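Local coordinates for protein LYND (Lyngbya aestuarii, PDB 4V1T) that probably uses ATP and magnesium to convert cysteine residues of precursor peptides into thiazoline heterocycles, as a cyclodehydratase of the YcaO family, at residues H739-D751 / P762-F775. Residues are numbered along the deposited sequence; the frame is centred on the assembly and turned at random.
Sequences HFWSRFGEGRLYD and PLTEAQMNPTPMPF
Met768 lies between two aromatic rings of 739-751. Its CB sits over the centre of the Phe744 ring, 3.9 Å from the centroid and 11° off the normal, a CH-pi contact, while SD stands obliquely to the same ring in a Met-aromatic contact. The bend at chi2 (-57°) carries SD and CE past the Phe744 ring to Leu749, where Met768 CE meets Leu749 CG tip to tip at 3.7 Å; CE is modelled over one face of Tyr750, too close to be exact. Leu763 O lies at the edge of the Tyr750 ring, 3.1 Å from Tyr750 CD1. Met773 CE lies over one face of Phe740, off centre toward the rim, and His739 covers the opposite face. This is the chain's C-terminal tail, an extended loop whose Pro770, Pro772 and Pro774 form the PxPxP motif known from azoline-forming YcaO proteins; Met773 and Phe775 also touch strand 621-626. Among the polar links, Tyr750 OH donates to Phe744 O at 2.6 Å. A phenylalanine in place of Tyr750 would probably leave Phe744 O without this donor and the ring less firmly fixed beside Glu765. One water bridges the segments, donating to Tyr750 O (3.0 Å) and accepting from Leu763 N (2.9 Å). Glu765 OE2 is hydrogen-bonded to Ser460 OG, and Ser742 OG, beside Pro772, to Asp479 OD2.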
ATOM      1  N   HIS B 739     -28.307 -24.043 -11.918  1.00 36.80           N
ATOM      2  CA  HIS B 739     -28.069 -22.782 -11.242  1.00 37.57           C
ATOM      3  C   HIS B 739     -28.960 -22.780 -10.011  1.00 44.69           C
ATOM      4  O   HIS B 739     -29.987 -23.450 -10.014  1.00 44.13           O
ATOM      5  CB  HIS B 739     -28.394 -21.609 -12.176  1.00 39.18           C
ATOM      6  CG  HIS B 739     -27.699 -20.329 -11.822  1.00 44.51           C
ATOM      7  ND1 HIS B 739     -27.315 -19.411 -12.773  1.00 50.98           N
ATOM      8  CD2 HIS B 739     -27.319 -19.811 -10.632  1.00 47.69           C
ATOM      9  CE1 HIS B 739     -26.734 -18.381 -12.187  1.00 47.55           C
ATOM     10  NE2 HIS B 739     -26.719 -18.601 -10.887  1.00 63.75           N
ATOM     11  N   PHE B 740     -28.577 -22.064  -8.958  1.00 47.32           N
ATOM     12  CA  PHE B 740     -29.429 -21.965  -7.773  1.00 38.93           C
ATOM     13  C   PHE B 740     -30.511 -20.896  -7.916  1.00 37.14           C
ATOM     14  O   PHE B 740     -31.119 -20.475  -6.931  1.00 60.03           O
ATOM     15  CB  PHE B 740     -28.595 -21.723  -6.503  1.00 45.10           C
ATOM     16  CG  PHE B 740     -27.787 -20.441  -6.500  1.00 48.71           C
ATOM     17  CD1 PHE B 740     -28.403 -19.200  -6.536  1.00 72.24           C
ATOM     18  CD2 PHE B 740     -26.414 -20.485  -6.355  1.00 66.26           C
ATOM     19  CE1 PHE B 740     -27.658 -18.035  -6.491  1.00 81.30           C
ATOM     20  CE2 PHE B 740     -25.664 -19.317  -6.306  1.00 65.46           C
ATOM     21  CZ  PHE B 740     -26.284 -18.095  -6.379  1.00 56.50           C
ATOM     22  N   TRP B 741     -30.758 -20.477  -9.151  1.00 45.88           N
ATOM     23  CA  TRP B 741     -31.875 -19.596  -9.468  1.00 43.31           C
ATOM     24  C   TRP B 741     -33.104 -20.447  -9.786  1.00 45.22           C
ATOM     25  O   TRP B 741     -32.988 -21.657  -9.984  1.00 41.82           O
ATOM     26  CB  TRP B 741     -31.515 -18.685 -10.649  1.00 45.55           C
ATOM     27  CG  TRP B 741     -30.401 -17.710 -10.349  1.00 53.24           C
ATOM     28  CD1 TRP B 741     -29.875 -17.413  -9.123  1.00 54.40           C
ATOM     29  CD2 TRP B 741     -29.700 -16.896 -11.293  1.00 51.39           C
ATOM     30  NE1 TRP B 741     -28.882 -16.464  -9.246  1.00 41.68           N
ATOM     31  CE2 TRP B 741     -28.756 -16.133 -10.570  1.00 53.25           C
ATOM     32  CE3 TRP B 741     -29.775 -16.736 -12.681  1.00 52.07           C
ATOM     33  CZ2 TRP B 741     -27.892 -15.233 -11.191  1.00 44.02           C
ATOM     34  CZ3 TRP B 741     -28.915 -15.840 -13.295  1.00 46.86           C
ATOM     35  CH2 TRP B 741     -27.991 -15.099 -12.551  1.00 41.98           C
ATOM     36  N   SER B 742     -34.277 -19.818  -9.820  1.00 43.85           N
ATOM     37  CA  SER B 742     -35.537 -20.538  -9.997  1.00 49.31           C
ATOM     38  C   SER B 742     -35.756 -21.012 -11.439  1.00 49.68           C
ATOM     39  O   SER B 742     -36.583 -20.460 -12.170  1.00 52.11           O
ATOM     40  CB  SER B 742     -36.710 -19.659  -9.558  1.00 46.53           C
ATOM     41  OG  SER B 742     -36.618 -19.330  -8.173  1.00 48.51           O
ATOM     42  N   ARG B 743     -35.018 -22.047 -11.831  1.00 50.45           N
ATOM     43  CA  ARG B 743     -35.134 -22.632 -13.173  1.00 49.90           C
ATOM     44  C   ARG B 743     -35.536 -24.098 -13.042  1.00 51.94           C
ATOM     45  O   ARG B 743     -34.733 -24.930 -12.638  1.00 41.34           O
ATOM     46  CB  ARG B 743     -33.821 -22.480 -13.943  1.00 47.13           C
ATOM     47  CG  ARG B 743     -33.357 -21.024 -14.026  1.00 44.56           C
ATOM     48  CD  ARG B 743     -32.081 -20.877 -14.810  1.00 53.84           C
ATOM     49  NE  ARG B 743     -31.727 -19.486 -15.073  1.00 52.95           N
ATOM     50  CZ  ARG B 743     -30.641 -19.115 -15.743  1.00 50.68           C
ATOM     51  NH1 ARG B 743     -29.789 -20.026 -16.201  1.00 61.88           N
ATOM     52  NH2 ARG B 743     -30.394 -17.831 -15.950  1.00 55.16           N
ATOM     53  N   PHE B 744     -36.785 -24.399 -13.386  1.00 41.59           N
ATOM     54  CA  PHE B 744     -37.398 -25.673 -13.023  1.00 52.07           C
ATOM     55  C   PHE B 744     -37.660 -26.598 -14.203  1.00 47.88           C
ATOM     56  O   PHE B 744     -38.604 -27.395 -14.174  1.00 47.01           O
ATOM     57  CB  PHE B 744     -38.715 -25.416 -12.279  1.00 49.87           C
ATOM     58  CG  PHE B 744     -38.558 -24.572 -11.049  1.00 48.08           C
ATOM     59  CD1 PHE B 744     -37.430 -24.694 -10.249  1.00 51.77           C
ATOM     60  CD2 PHE B 744     -39.544 -23.673 -10.677  1.00 60.60           C
ATOM     61  CE1 PHE B 744     -37.274 -23.922  -9.117  1.00 44.13           C
ATOM     62  CE2 PHE B 744     -39.399 -22.899  -9.537  1.00 63.15           C
ATOM     63  CZ  PHE B 744     -38.269 -23.023  -8.753  1.00 53.37           C
ATOM     64  N   GLY B 745     -36.824 -26.512 -15.230  1.00 50.89           N
ATOM     65  CA  GLY B 745     -36.891 -27.459 -16.337  1.00 45.84           C
ATOM     66  C   GLY B 745     -36.496 -28.852 -15.872  1.00 45.82           C
ATOM     67  O   GLY B 745     -35.826 -29.006 -14.853  1.00 44.58           O
ATOM     68  N   GLU B 746     -36.922 -29.865 -16.614  1.00 45.94           N
ATOM     69  CA  GLU B 746     -36.644 -31.255 -16.261  1.00 49.21           C
ATOM     70  C   GLU B 746     -35.138 -31.535 -16.238  1.00 46.59           C
ATOM     71  O   GLU B 746     -34.366 -30.865 -16.913  1.00 47.32           O
ATOM     72  CB  GLU B 746     -37.342 -32.204 -17.249  1.00 60.37           C
ATOM     73  CG  GLU B 746     -36.784 -32.177 -18.674  1.00 70.26           C
ATOM     74  CD  GLU B 746     -37.604 -33.016 -19.652  1.00 78.25           C
ATOM     75  OE1 GLU B 746     -38.682 -33.525 -19.274  1.00 72.90           O
ATOM     76  OE2 GLU B 746     -37.175 -33.164 -20.812  1.00 75.74           O
ATOM     77  N   GLY B 747     -34.736 -32.521 -15.443  1.00 45.02           N
ATOM     78  CA  GLY B 747     -33.344 -32.926 -15.351  1.00 55.67           C
ATOM     79  C   GLY B 747     -32.865 -33.196 -13.933  1.00 53.16           C
ATOM     80  O   GLY B 747     -33.574 -33.760 -13.104  1.00 46.30           O
ATOM     81  N   ARG B 748     -31.641 -32.774 -13.666  1.00 43.77           N
ATOM     82  CA  ARG B 748     -30.960 -33.075 -12.421  1.00 44.51           C
ATOM     83  C   ARG B 748     -31.696 -32.569 -11.174  1.00 49.70           C
ATOM     84  O   ARG B 748     -31.654 -33.207 -10.116  1.00 52.53           O
ATOM     85  CB  ARG B 748     -29.543 -32.478 -12.453  1.00 41.51           C
ATOM     86  CG  ARG B 748     -28.600 -33.128 -13.450  1.00 41.76           C
ATOM     87  CD  ARG B 748     -27.227 -32.474 -13.433  1.00 47.68           C
ATOM     88  NE  ARG B 748     -26.691 -32.363 -12.081  1.00 50.55           N
ATOM     89  CZ  ARG B 748     -26.017 -33.324 -11.454  1.00 49.64           C
ATOM     90  NH1 ARG B 748     -25.786 -34.491 -12.044  1.00 43.47           N
ATOM     91  NH2 ARG B 748     -25.568 -33.118 -10.223  1.00 50.96           N
ATOM     92  N   LEU B 749     -32.353 -31.421 -11.297  1.00 40.89           N
ATOM     93  CA  LEU B 749     -33.055 -30.819 -10.166  1.00 51.73           C
ATOM     94  C   LEU B 749     -34.055 -31.798  -9.552  1.00 52.66           C
ATOM     95  O   LEU B 749     -34.197 -31.876  -8.332  1.00 41.37           O
ATOM     96  CB  LEU B 749     -33.768 -29.539 -10.603  1.00 48.15           C
ATOM     97  CG  LEU B 749     -34.417 -28.720  -9.488  1.00 49.28           C
ATOM     98  CD1 LEU B 749     -33.372 -28.129  -8.547  1.00 49.54           C
ATOM     99  CD2 LEU B 749     -35.275 -27.622 -10.081  1.00 52.91           C
ATOM    100  N   TYR B 750     -34.725 -32.557 -10.406  1.00 53.02           N
ATOM    101  CA  TYR B 750     -35.723 -33.531  -9.972  1.00 51.62           C
ATOM    102  C   TYR B 750     -35.092 -34.897  -9.721  1.00 55.09           C
ATOM    103  O   TYR B 750     -35.457 -35.589  -8.767  1.00 49.73           O
ATOM    104  CB  TYR B 750     -36.842 -33.658 -11.034  1.00 54.28           C
ATOM    105  CG  TYR B 750     -37.560 -32.350 -11.332  1.00 50.83           C
ATOM    106  CD1 TYR B 750     -38.677 -31.968 -10.605  1.00 68.85           C
ATOM    107  CD2 TYR B 750     -37.110 -31.492 -12.327  1.00 50.57           C
ATOM    108  CE1 TYR B 750     -39.328 -30.773 -10.863  1.00 70.00           C
ATOM    109  CE2 TYR B 750     -37.761 -30.293 -12.592  1.00 42.81           C
ATOM    110  CZ  TYR B 750     -38.860 -29.939 -11.852  1.00 55.18           C
ATOM    111  OH  TYR B 750     -39.500 -28.755 -12.117  1.00 55.47           O
ATOM    112  N   ASP B 751     -34.141 -35.277 -10.573  1.00 44.46           N
ATOM    113  CA  ASP B 751     -33.663 -36.661 -10.637  1.00 47.37           C
ATOM    114  C   ASP B 751     -32.580 -37.015  -9.606  1.00 57.16           C
ATOM    115  O   ASP B 751     -32.608 -38.103  -9.029  1.00 55.40           O
ATOM    116  CB  ASP B 751     -33.120 -36.960 -12.037  1.00 50.99           C
ATOM    117  CG  ASP B 751     -34.180 -36.826 -13.119  1.00 58.01           C
ATOM    118  OD1 ASP B 751     -35.271 -36.292 -12.833  1.00 57.22           O
ATOM    119  OD2 ASP B 751     -33.917 -37.246 -14.263  1.00 64.53           O
ATOM    120  N   PRO B 762     -39.752 -38.256  -6.941  1.00 60.73           N
ATOM    121  CA  PRO B 762     -39.448 -36.889  -7.381  1.00 64.11           C
ATOM    122  C   PRO B 762     -40.517 -35.897  -6.949  1.00 56.94           C
ATOM    123  O   PRO B 762     -41.684 -36.268  -6.782  1.00 48.86           O
ATOM    124  CB  PRO B 762     -39.415 -37.002  -8.916  1.00 66.41           C
ATOM    125  CG  PRO B 762     -39.379 -38.453  -9.225  1.00 59.07           C
ATOM    126  CD  PRO B 762     -40.059 -39.137  -8.084  1.00 64.39           C
ATOM    127  N   LEU B 763     -40.122 -34.646  -6.766  1.00 59.46           N
ATOM    128  CA  LEU B 763     -41.088 -33.573  -6.583  1.00 52.44           C
ATOM    129  C   LEU B 763     -41.599 -33.146  -7.947  1.00 48.32           C
ATOM    130  O   LEU B 763     -40.942 -33.377  -8.962  1.00 66.35           O
ATOM    131  CB  LEU B 763     -40.460 -32.380  -5.855  1.00 50.95           C
ATOM    132  CG  LEU B 763     -40.025 -32.586  -4.403  1.00 54.02           C
ATOM    133  CD1 LEU B 763     -39.315 -31.334  -3.923  1.00 56.62           C
ATOM    134  CD2 LEU B 763     -41.194 -32.913  -3.494  1.00 58.79           C
ATOM    135  N   THR B 764     -42.784 -32.540  -7.977  1.00 45.69           N
ATOM    136  CA  THR B 764     -43.282 -31.918  -9.193  1.00 45.93           C
ATOM    137  C   THR B 764     -42.805 -30.477  -9.218  1.00 50.85           C
ATOM    138  O   THR B 764     -42.322 -29.958  -8.202  1.00 47.34           O
ATOM    139  CB  THR B 764     -44.821 -31.953  -9.278  1.00 52.48           C
ATOM    140  OG1 THR B 764     -45.378 -31.176  -8.213  1.00 56.24           O
ATOM    141  CG2 THR B 764     -45.324 -33.379  -9.179  1.00 51.51           C
ATOM    142  N   GLU B 765     -42.938 -29.830 -10.372  1.00 56.55           N
ATOM    143  CA  GLU B 765     -42.520 -28.440 -10.526  1.00 54.35           C
ATOM    144  C   GLU B 765     -43.241 -27.543  -9.530  1.00 63.61           C
ATOM    145  O   GLU B 765     -42.657 -26.594  -9.008  1.00 63.53           O
ATOM    146  CB  GLU B 765     -42.783 -27.957 -11.954  1.00 56.02           C
ATOM    147  CG  GLU B 765     -42.599 -26.458 -12.159  1.00 57.15           C
ATOM    148  CD  GLU B 765     -42.610 -26.050 -13.621  1.00 58.28           C
ATOM    149  OE1 GLU B 765     -42.890 -26.911 -14.485  1.00 52.21           O
ATOM    150  OE2 GLU B 765     -42.332 -24.868 -13.903  1.00 63.93           O
ATOM    151  N   ALA B 766     -44.505 -27.864  -9.259  1.00 44.26           N
ATOM    152  CA  ALA B 766     -45.324 -27.059  -8.372  1.00 55.96           C
ATOM    153  C   ALA B 766     -44.894 -27.168  -6.913  1.00 49.08           C
ATOM    154  O   ALA B 766     -45.241 -26.315  -6.104  1.00 63.28           O
ATOM    155  CB  ALA B 766     -46.785 -27.459  -8.519  1.00 56.12           C
ATOM    156  N   GLN B 767     -44.151 -28.221  -6.581  1.00 49.02           N
ATOM    157  CA  GLN B 767     -43.694 -28.457  -5.214  1.00 43.19           C
ATOM    158  C   GLN B 767     -42.297 -27.920  -4.978  1.00 50.66           C
ATOM    159  O   GLN B 767     -41.775 -28.038  -3.877  1.00 58.39           O
ATOM    160  CB  GLN B 767     -43.696 -29.949  -4.896  1.00 47.24           C
ATOM    161  CG  GLN B 767     -45.056 -30.604  -4.996  1.00 54.21           C
ATOM    162  CD  GLN B 767     -44.977 -32.107  -4.841  1.00 62.83           C
ATOM    163  OE1 GLN B 767     -44.358 -32.798  -5.653  1.00 67.78           O
ATOM    164  NE2 GLN B 767     -45.596 -32.622  -3.788  1.00 66.83           N
ATOM    165  N   MET B 768     -41.684 -27.348  -6.009  1.00 48.72           N
ATOM    166  CA  MET B 768     -40.382 -26.713  -5.837  1.00 47.45           C
ATOM    167  C   MET B 768     -40.530 -25.501  -4.930  1.00 53.76           C
ATOM    168  O   MET B 768     -41.578 -24.864  -4.903  1.00 57.12           O
ATOM    169  CB  MET B 768     -39.775 -26.304  -7.183  1.00 44.93           C
ATOM    170  CG  MET B 768     -39.248 -27.468  -8.021  1.00 47.86           C
ATOM    171  SD  MET B 768     -38.015 -28.449  -7.163  1.00 57.79           S
ATOM    172  CE  MET B 768     -37.749 -29.835  -8.253  1.00 71.22           C
ATOM    173  N   ASN B 769     -39.475 -25.202  -4.174  1.00 56.47           N
ATOM    174  CA  ASN B 769     -39.488 -24.099  -3.225  1.00 39.14           C
ATOM    175  C   ASN B 769     -39.988 -22.824  -3.898  1.00 43.64           C
ATOM    176  O   ASN B 769     -39.380 -22.363  -4.863  1.00 43.86           O
ATOM    177  CB  ASN B 769     -38.085 -23.876  -2.663  1.00 39.17           C
ATOM    178  CG  ASN B 769     -38.079 -23.025  -1.408  1.00 46.33           C
ATOM    179  OD1 ASN B 769     -39.020 -22.279  -1.132  1.00 49.09           O
ATOM    180  ND2 ASN B 769     -37.007 -23.135  -0.638  1.00 45.71           N
ATOM    181  N   PRO B 770     -41.108 -22.265  -3.409  1.00 45.62           N
ATOM    182  CA  PRO B 770     -41.631 -21.034  -3.993  1.00 47.89           C
ATOM    183  C   PRO B 770     -40.815 -19.804  -3.603  1.00 49.58           C
ATOM    184  O   PRO B 770     -41.004 -18.738  -4.185  1.00 51.93           O
ATOM    185  CB  PRO B 770     -43.050 -20.951  -3.420  1.00 47.74           C
ATOM    186  CG  PRO B 770     -42.945 -21.632  -2.113  1.00 49.81           C
ATOM    187  CD  PRO B 770     -41.955 -22.741  -2.302  1.00 55.05           C
ATOM    188  N   THR B 771     -39.933 -19.952  -2.617  1.00 45.39           N
ATOM    189  CA  THR B 771     -39.069 -18.864  -2.187  1.00 44.94           C
ATOM    190  C   THR B 771     -37.771 -18.862  -2.991  1.00 42.53           C
ATOM    191  O   THR B 771     -36.992 -19.804  -2.890  1.00 42.25           O
ATOM    192  CB  THR B 771     -38.717 -18.972  -0.702  1.00 50.23           C
ATOM    193  OG1 THR B 771     -39.917 -18.968   0.072  1.00 51.06           O
ATOM    194  CG2 THR B 771     -37.837 -17.789  -0.264  1.00 49.35           C
ATOM    195  N   PRO B 772     -37.532 -17.808  -3.796  1.00 43.70           N
ATOM    196  CA  PRO B 772     -36.277 -17.799  -4.546  1.00 52.50           C
ATOM    197  C   PRO B 772     -35.075 -17.702  -3.605  1.00 49.42           C
ATOM    198  O   PRO B 772     -35.153 -17.034  -2.571  1.00 45.51           O
ATOM    199  CB  PRO B 772     -36.391 -16.548  -5.433  1.00 46.84           C
ATOM    200  CG  PRO B 772     -37.844 -16.154  -5.389  1.00 51.68           C
ATOM    201  CD  PRO B 772     -38.352 -16.611  -4.068  1.00 44.83           C
ATOM    202  N   MET B 773     -33.988 -18.374  -3.954  1.00 49.41           N
ATOM    203  CA  MET B 773     -32.785 -18.316  -3.141  1.00 59.36           C
ATOM    204  C   MET B 773     -32.286 -16.866  -3.143  1.00 53.57           C
ATOM    205  O   MET B 773     -31.963 -16.334  -4.204  1.00 50.78           O
ATOM    206  CB  MET B 773     -31.731 -19.280  -3.683  1.00 55.04           C
ATOM    207  CG  MET B 773     -30.804 -19.853  -2.611  1.00 57.23           C
ATOM    208  SD  MET B 773     -29.622 -18.656  -1.976  1.00 53.16           S
ATOM    209  CE  MET B 773     -28.625 -18.380  -3.423  1.00 49.88           C
ATOM    210  N   PRO B 774     -32.237 -16.217  -1.961  1.00 54.00           N
ATOM    211  CA  PRO B 774     -32.124 -14.749  -1.923  1.00 65.47           C
ATOM    212  C   PRO B 774     -30.787 -14.190  -2.410  1.00 65.04           C
ATOM    213  O   PRO B 774     -30.749 -13.131  -3.030  1.00 78.22           O
ATOM    214  CB  PRO B 774     -32.314 -14.414  -0.436  1.00 56.64           C
ATOM    215  CG  PRO B 774     -32.623 -15.701   0.252  1.00 60.36           C
ATOM    216  CD  PRO B 774     -32.126 -16.796  -0.614  1.00 64.48           C
ATOM    217  N   PHE B 775     -29.706 -14.897  -2.120  1.00 64.49           N
ATOM    218  CA  PHE B 775     -28.368 -14.419  -2.438  1.00 66.10           C
ATOM    219  C   PHE B 775     -27.907 -14.927  -3.799  1.00 60.28           C
ATOM    220  O   PHE B 775     -26.722 -14.847  -4.125  1.00 62.66           O
ATOM    221  CB  PHE B 775     -27.388 -14.839  -1.333  1.00 67.52           C
ATOM    222  CG  PHE B 775     -27.797 -14.378   0.045  1.00 50.58           C
ATOM    223  CD1 PHE B 775     -27.694 -13.040   0.401  1.00 52.85           C
ATOM    224  CD2 PHE B 775     -28.289 -15.279   0.982  1.00 48.09           C
ATOM    225  CE1 PHE B 775     -28.068 -12.606   1.668  1.00 49.89           C
ATOM    226  CE2 PHE B 775     -28.668 -14.854   2.241  1.00 51.15           C
ATOM    227  CZ  PHE B 775     -28.555 -13.515   2.586  1.00 54.73           C
TER
HETATM  228  O   HOH W   1     -37.267 -34.256  -6.801  1.00 53.58           O